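Local coordinates for protein GH18 chiitnase (Pseudoalteromonas aurantia, PDB 6K7Z) that is a family 18 glycoside hydrolase, an endochitinase that degrades chitin by cleaving glycosidic bonds within its chains, at residues Val25-Ser33 and Leu41-Ala49; Val237-Ile245 and Trp270-Leu278. All blocks are in the same frame, centred on the assembly; numbering follows the deposited sequence.

How the contacts relate
Both contacts build on the wall of one TIM barrel and illustrate how a barrel's sheet is extended on one side and jacketed by helices on another. Contact 1 is a hairpin grown from barrel strand 25-33; contact 2 packs helix 237-251 against helix 269-277 outside the ring of strands. Their centres lie about 28 Å apart and their nearest atoms about 8 Å apart. Strand 3-8 mediates: it pairs with both 25-33 and 256-260, and its Thr4 touches Ile271 and Leu278 of contact 2. The family 18 DxDxE motif, which probably supplies the catalytic acid, fits strand 111-115 and the residues just after it; strand 71-77 joins that strand to 25-33, so contact 1 is nearer in strand order.

Contact 1 of 2, residues Val25-Ser33 and Leu41-Ala49; sequences VVNLAFLSS and LVLSGAIAA
A beta hairpin of the family 18 TIM barrel is closed here by Ser32 and Val42, an antiparallel hydrogen-bonded pair through which strand 41-43 continues the sheet beside barrel strand 25-33. Val42 N reaches Ser32 O at 2.7 Å (167° at the hydrogen), and Phe30 and Ser44 make a second reciprocal pair of backbone bonds. The peptide before Phe30 is cis, a feature known from other family 18 chitinases, and the ring of Phe30 lies with one face over the methyl of Ala29. Gly45 follows with backbone angles that call for glycine; a CB there would also clash with Ala29 O. On the face that carries Leu31 and Leu43, Leu31 swings CG opposite its backbone N (chi1 -176°), laying CD1 3.7 Å from Leu43 CD2 and 3.8 Å from Leu41 CB, its chain at about a right angle to that of Leu41. Leu100 and Phe103 of helix 93-106 complete this apolar cluster. Shortened to an alanine, Leu31 would probably open a gap between the hairpin and that helix, with Leu41 CB and Leu43 CD2 losing the methyl that touches both. On the face bearing Ser32 a water lies 2.8 Å from Ser32 OG and 2.7 Å from Ser44 OG, while it donates to Val42 O, already the acceptor of Ser32 N.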
# COMPACT_ATOMS: atom_id res chain seq x y z
N VAL A 25 3.17 -6.62 8.39
CA VAL A 25 1.89 -6.31 7.77
C VAL A 25 1.78 -7.06 6.46
O VAL A 25 2.72 -7.06 5.65
CB VAL A 25 1.74 -4.79 7.52
CG1 VAL A 25 0.37 -4.49 6.93
CG2 VAL A 25 1.98 -3.99 8.78
N VAL A 26 0.63 -7.66 6.22
CA VAL A 26 0.32 -8.28 4.94
C VAL A 26 -0.90 -7.59 4.37
O VAL A 26 -1.95 -7.53 5.02
CB VAL A 26 0.09 -9.79 5.07
CG1 VAL A 26 -0.46 -10.35 3.78
CG2 VAL A 26 1.39 -10.48 5.47
N ASN A 27 -0.76 -7.06 3.15
CA ASN A 27 -1.86 -6.42 2.43
C ASN A 27 -2.46 -7.44 1.47
O ASN A 27 -1.80 -7.85 0.52
CB ASN A 27 -1.40 -5.20 1.64
CG ASN A 27 -0.78 -4.12 2.51
OD1 ASN A 27 -1.14 -3.96 3.66
ND2 ASN A 27 0.13 -3.35 1.92
N LEU A 28 -3.72 -7.82 1.69
CA LEU A 28 -4.39 -8.71 0.76
C LEU A 28 -4.87 -7.89 -0.44
O LEU A 28 -5.61 -6.91 -0.28
CB LEU A 28 -5.55 -9.44 1.44
CG LEU A 28 -5.19 -10.09 2.76
CD1 LEU A 28 -6.44 -10.65 3.44
CD2 LEU A 28 -4.15 -11.20 2.55
N ALA A 29 -4.47 -8.30 -1.64
CA ALA A 29 -4.79 -7.57 -2.86
C ALA A 29 -5.65 -8.42 -3.81
O ALA A 29 -5.22 -9.51 -4.18
CB ALA A 29 -3.50 -7.16 -3.56
N PHE A 30 -6.82 -7.96 -4.27
CA PHE A 30 -7.39 -6.65 -4.03
C PHE A 30 -8.90 -6.73 -3.79
O PHE A 30 -9.56 -7.71 -4.13
CB PHE A 30 -7.20 -5.70 -5.22
CG PHE A 30 -5.78 -5.28 -5.46
CD1 PHE A 30 -5.20 -4.31 -4.66
CD2 PHE A 30 -5.05 -5.81 -6.51
CE1 PHE A 30 -3.88 -3.89 -4.89
CE2 PHE A 30 -3.74 -5.40 -6.74
CZ PHE A 30 -3.16 -4.44 -5.93
N LEU A 31 -9.42 -5.65 -3.24
CA LEU A 31 -10.85 -5.35 -3.27
C LEU A 31 -11.00 -4.12 -4.16
O LEU A 31 -10.23 -3.17 -4.02
CB LEU A 31 -11.36 -5.09 -1.86
CG LEU A 31 -12.85 -4.84 -1.64
CD1 LEU A 31 -13.65 -6.10 -1.92
CD2 LEU A 31 -13.06 -4.36 -0.21
N SER A 32 -11.95 -4.15 -5.09
CA SER A 32 -12.07 -3.02 -6.01
C SER A 32 -13.50 -2.91 -6.54
O SER A 32 -14.35 -3.75 -6.25
CB SER A 32 -11.06 -3.12 -7.16
OG SER A 32 -11.29 -4.24 -7.99
N SER A 33 -13.75 -1.85 -7.30
CA SER A 33 -15.08 -1.64 -7.87
C SER A 33 -15.39 -2.68 -8.94
O SER A 33 -14.51 -3.06 -9.72
CB SER A 33 -15.17 -0.24 -8.48
OG SER A 33 -15.18 0.77 -7.49
N LEU A 41 -18.27 -3.63 -4.32
CA LEU A 41 -16.85 -3.95 -4.25
C LEU A 41 -16.65 -5.45 -4.39
O LEU A 41 -17.33 -6.24 -3.73
CB LEU A 41 -16.25 -3.45 -2.93
CG LEU A 41 -16.54 -1.97 -2.62
CD1 LEU A 41 -15.78 -1.49 -1.39
CD2 LEU A 41 -16.22 -1.10 -3.83
N VAL A 42 -15.70 -5.85 -5.25
CA VAL A 42 -15.47 -7.27 -5.52
C VAL A 42 -14.01 -7.60 -5.26
O VAL A 42 -13.11 -6.78 -5.48
CB VAL A 42 -15.86 -7.67 -6.96
CG1 VAL A 42 -17.36 -7.48 -7.20
CG2 VAL A 42 -15.04 -6.87 -7.97
N LEU A 43 -13.78 -8.84 -4.82
CA LEU A 43 -12.45 -9.36 -4.56
C LEU A 43 -11.84 -9.95 -5.82
O LEU A 43 -12.53 -10.49 -6.68
CB LEU A 43 -12.49 -10.44 -3.47
CG LEU A 43 -12.84 -9.97 -2.06
CD1 LEU A 43 -13.23 -11.18 -1.19
CD2 LEU A 43 -11.65 -9.23 -1.46
N SER A 44 -10.51 -9.85 -5.91
CA SER A 44 -9.73 -10.47 -6.96
C SER A 44 -8.44 -10.98 -6.35
O SER A 44 -8.03 -10.55 -5.27
CB SER A 44 -9.42 -9.49 -8.10
OG SER A 44 -8.72 -8.36 -7.62
N GLY A 45 -7.81 -11.94 -7.03
CA GLY A 45 -6.58 -12.53 -6.54
C GLY A 45 -6.82 -13.86 -5.84
O GLY A 45 -7.95 -14.35 -5.72
N ALA A 46 -5.72 -14.44 -5.37
CA ALA A 46 -5.79 -15.76 -4.76
C ALA A 46 -6.65 -15.79 -3.50
O ALA A 46 -7.09 -16.87 -3.09
CB ALA A 46 -4.39 -16.26 -4.43
N ILE A 47 -6.89 -14.64 -2.87
CA ILE A 47 -7.70 -14.63 -1.66
C ILE A 47 -9.15 -14.98 -1.93
O ILE A 47 -9.87 -15.38 -1.00
CB ILE A 47 -7.64 -13.26 -0.97
CG1 ILE A 47 -8.13 -12.16 -1.92
CG2 ILE A 47 -6.23 -13.00 -0.41
CD1 ILE A 47 -7.99 -10.75 -1.37
N ALA A 48 -9.62 -14.83 -3.17
CA ALA A 48 -11.06 -14.87 -3.45
C ALA A 48 -11.54 -16.28 -3.78
O ALA A 48 -11.09 -16.88 -4.77
CB ALA A 48 -11.41 -13.92 -4.59
N ALA A 49 -12.48 -16.79 -2.98
CA ALA A 49 -13.26 -17.96 -3.39
C ALA A 49 -14.35 -17.56 -4.38
O ALA A 49 -14.64 -18.30 -5.32
CB ALA A 49 -13.87 -18.64 -2.17
O HOH W 1 -5.23 -12.31 -3.44
O HOH W 2 -10.90 -6.80 -7.03

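Contact 2 of 2, residues Val237-Ile245 and Trp270-Leu278; sequences VQTIINEVI and WIKAIAQSL
Ile274 enters a hole between Val237, Ile240, Ile241 and Ile245, a knob-into-hole fit that illustrates how two helices can be joined by apolar contact. From CB its chain divides. CG2 leans toward its own helix end, 4.1 Å from Leu278 CD1, whereas CG1 heads across the interface, meeting Val237 CG2 at 3.7 Å and riding above one face of the Trp270 ring, offset toward the rim. The second torsion then folds the chain (chi2 -74°), carrying CD1 into the hole: Val237 CG2 is 3.6 Å away, Ile245 CD1 is 3.9 Å away, and Ile240 CG2 and Ile241 CG1 complete the surround. Val237 CG2 thus does double duty, standing also over the same face of the indole. Ile240 crosses Trp270 at about a right angle, its CD1 coming 3.8 Å from CZ2 at an oblique approach. At the other end of the interface, Ile245 CD1 presses to 3.4 Å from Ser277 OG, while that hydroxyl spends its proton within its own helix, donating to Ile274 O at 2.7 Å. Ile241 puts its CG1 against Ser277 CB. On the barrel side, Ile257 of strand 256-260 touches Ile245, Trp270 and Ile274. The axes of the two segments come within 10.3 Å of each other and lie 19° from parallel, with that strand between them in the chain: the arrangement of neighbouring helices in the outer layer of a TIM barrel.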
# COMPACT_ATOMS: atom_id res chain seq x y z
N VAL A 237 18.88 -7.52 -4.05
CA VAL A 237 18.69 -7.17 -2.65
C VAL A 237 19.95 -6.52 -2.07
O VAL A 237 19.85 -5.65 -1.20
CB VAL A 237 18.21 -8.39 -1.84
CG1 VAL A 237 19.33 -9.30 -1.57
CG2 VAL A 237 17.63 -7.94 -0.53
N GLN A 238 21.14 -6.88 -2.57
CA GLN A 238 22.35 -6.25 -2.03
C GLN A 238 22.41 -4.78 -2.39
O GLN A 238 23.00 -3.98 -1.66
CB GLN A 238 23.61 -6.96 -2.52
CG GLN A 238 23.93 -6.84 -4.01
CD GLN A 238 23.47 -8.05 -4.81
OE1 GLN A 238 22.53 -8.74 -4.42
NE2 GLN A 238 24.15 -8.32 -5.92
N THR A 239 21.80 -4.40 -3.51
CA THR A 239 21.74 -3.00 -3.89
C THR A 239 20.73 -2.24 -3.03
O THR A 239 21.00 -1.12 -2.58
CB THR A 239 21.40 -2.89 -5.37
OG1 THR A 239 22.21 -3.83 -6.09
CG2 THR A 239 21.68 -1.48 -5.88
N ILE A 240 19.57 -2.84 -2.77
CA ILE A 240 18.61 -2.21 -1.86
C ILE A 240 19.26 -1.96 -0.51
O ILE A 240 19.16 -0.87 0.05
CB ILE A 240 17.35 -3.08 -1.71
CG1 ILE A 240 16.59 -3.24 -3.03
CG2 ILE A 240 16.42 -2.49 -0.62
CD1 ILE A 240 15.54 -4.37 -2.98
N ILE A 241 19.94 -2.99 0.02
CA ILE A 241 20.52 -2.88 1.35
C ILE A 241 21.57 -1.79 1.39
O ILE A 241 21.52 -0.88 2.23
CB ILE A 241 21.10 -4.23 1.79
CG1 ILE A 241 19.98 -5.23 2.08
CG2 ILE A 241 21.99 -4.07 3.01
CD1 ILE A 241 20.50 -6.62 2.39
N ASN A 242 22.53 -1.84 0.47
CA ASN A 242 23.72 -1.02 0.62
C ASN A 242 23.63 0.33 -0.08
O ASN A 242 24.44 1.21 0.22
CB ASN A 242 24.94 -1.80 0.13
CG ASN A 242 25.38 -2.86 1.13
OD1 ASN A 242 25.82 -2.52 2.24
ND2 ASN A 242 25.25 -4.14 0.77
N GLU A 243 22.66 0.54 -0.98
CA GLU A 243 22.51 1.82 -1.66
C GLU A 243 21.21 2.53 -1.34
O GLU A 243 21.06 3.70 -1.72
CB GLU A 243 22.64 1.66 -3.18
CG GLU A 243 23.94 0.97 -3.62
CD GLU A 243 24.33 1.24 -5.08
OE1 GLU A 243 24.05 2.35 -5.60
OE2 GLU A 243 24.96 0.35 -5.70
N VAL A 244 20.28 1.88 -0.64
CA VAL A 244 19.05 2.54 -0.20
C VAL A 244 18.95 2.51 1.32
O VAL A 244 18.90 3.56 1.97
CB VAL A 244 17.82 1.87 -0.84
CG1 VAL A 244 16.54 2.45 -0.25
CG2 VAL A 244 17.84 2.03 -2.35
N ILE A 245 18.88 1.30 1.88
CA ILE A 245 18.60 1.13 3.31
C ILE A 245 19.70 1.75 4.15
O ILE A 245 19.46 2.58 5.03
CB ILE A 245 18.38 -0.36 3.65
CG1 ILE A 245 17.05 -0.86 3.06
CG2 ILE A 245 18.42 -0.56 5.15
CD1 ILE A 245 16.80 -2.34 3.25
N TRP A 270 14.24 -13.31 0.52
CA TRP A 270 14.32 -11.86 0.34
C TRP A 270 13.93 -11.14 1.63
O TRP A 270 14.66 -10.26 2.10
CB TRP A 270 13.40 -11.44 -0.82
CG TRP A 270 13.52 -10.00 -1.32
CD1 TRP A 270 14.20 -9.59 -2.43
CD2 TRP A 270 12.88 -8.83 -0.79
NE1 TRP A 270 14.05 -8.24 -2.61
CE2 TRP A 270 13.24 -7.74 -1.62
CE3 TRP A 270 12.04 -8.59 0.30
CZ2 TRP A 270 12.82 -6.45 -1.38
CZ3 TRP A 270 11.62 -7.30 0.54
CH2 TRP A 270 12.00 -6.24 -0.30
N ILE A 271 12.79 -11.51 2.22
CA ILE A 271 12.35 -10.79 3.41
C ILE A 271 13.29 -11.08 4.58
O ILE A 271 13.54 -10.20 5.40
CB ILE A 271 10.88 -11.11 3.75
CG1 ILE A 271 10.39 -10.19 4.87
CG2 ILE A 271 10.69 -12.57 4.17
CD1 ILE A 271 10.54 -8.72 4.56
N LYS A 272 13.85 -12.29 4.65
CA LYS A 272 14.81 -12.56 5.72
C LYS A 272 16.03 -11.65 5.62
O LYS A 272 16.47 -11.07 6.62
CB LYS A 272 15.21 -14.03 5.70
CG LYS A 272 14.12 -14.98 6.20
CD LYS A 272 14.60 -16.44 6.05
CE LYS A 272 13.46 -17.40 6.09
NZ LYS A 272 13.90 -18.82 5.93
N ALA A 273 16.59 -11.50 4.41
CA ALA A 273 17.77 -10.65 4.26
C ALA A 273 17.44 -9.18 4.49
O ALA A 273 18.22 -8.45 5.12
CB ALA A 273 18.39 -10.86 2.87
N ILE A 274 16.30 -8.72 4.01
CA ILE A 274 15.92 -7.36 4.20
C ILE A 274 15.66 -7.08 5.66
O ILE A 274 16.09 -6.10 6.17
CB ILE A 274 14.66 -7.01 3.36
CG1 ILE A 274 15.05 -6.91 1.92
CG2 ILE A 274 13.98 -5.74 3.81
CD1 ILE A 274 15.81 -5.67 1.57
N ALA A 275 14.94 -7.96 6.30
CA ALA A 275 14.61 -7.75 7.71
C ALA A 275 15.89 -7.63 8.56
O ALA A 275 16.02 -6.78 9.36
CB ALA A 275 13.66 -8.78 8.24
N GLN A 276 16.82 -8.50 8.28
CA GLN A 276 18.08 -8.52 8.97
C GLN A 276 18.74 -7.14 8.87
O GLN A 276 19.29 -6.65 9.80
CB GLN A 276 18.97 -9.52 8.30
CG GLN A 276 20.27 -9.71 9.05
CD GLN A 276 20.07 -10.02 10.52
OE1 GLN A 276 20.27 -9.17 11.38
NE2 GLN A 276 19.68 -11.26 10.81
N SER A 277 18.66 -6.53 7.72
CA SER A 277 19.26 -5.24 7.52
C SER A 277 18.56 -4.10 8.20
O SER A 277 19.09 -3.09 8.33
CB SER A 277 19.38 -4.93 6.04
OG SER A 277 18.17 -4.48 5.55
N LEU A 278 17.33 -4.30 8.60
CA LEU A 278 16.58 -3.29 9.29
C LEU A 278 16.83 -3.30 10.79
O LEU A 278 17.20 -4.30 11.32
CB LEU A 278 15.10 -3.42 8.98
CG LEU A 278 14.78 -3.22 7.50
CD1 LEU A 278 13.33 -3.50 7.21
CD2 LEU A 278 15.11 -1.81 7.09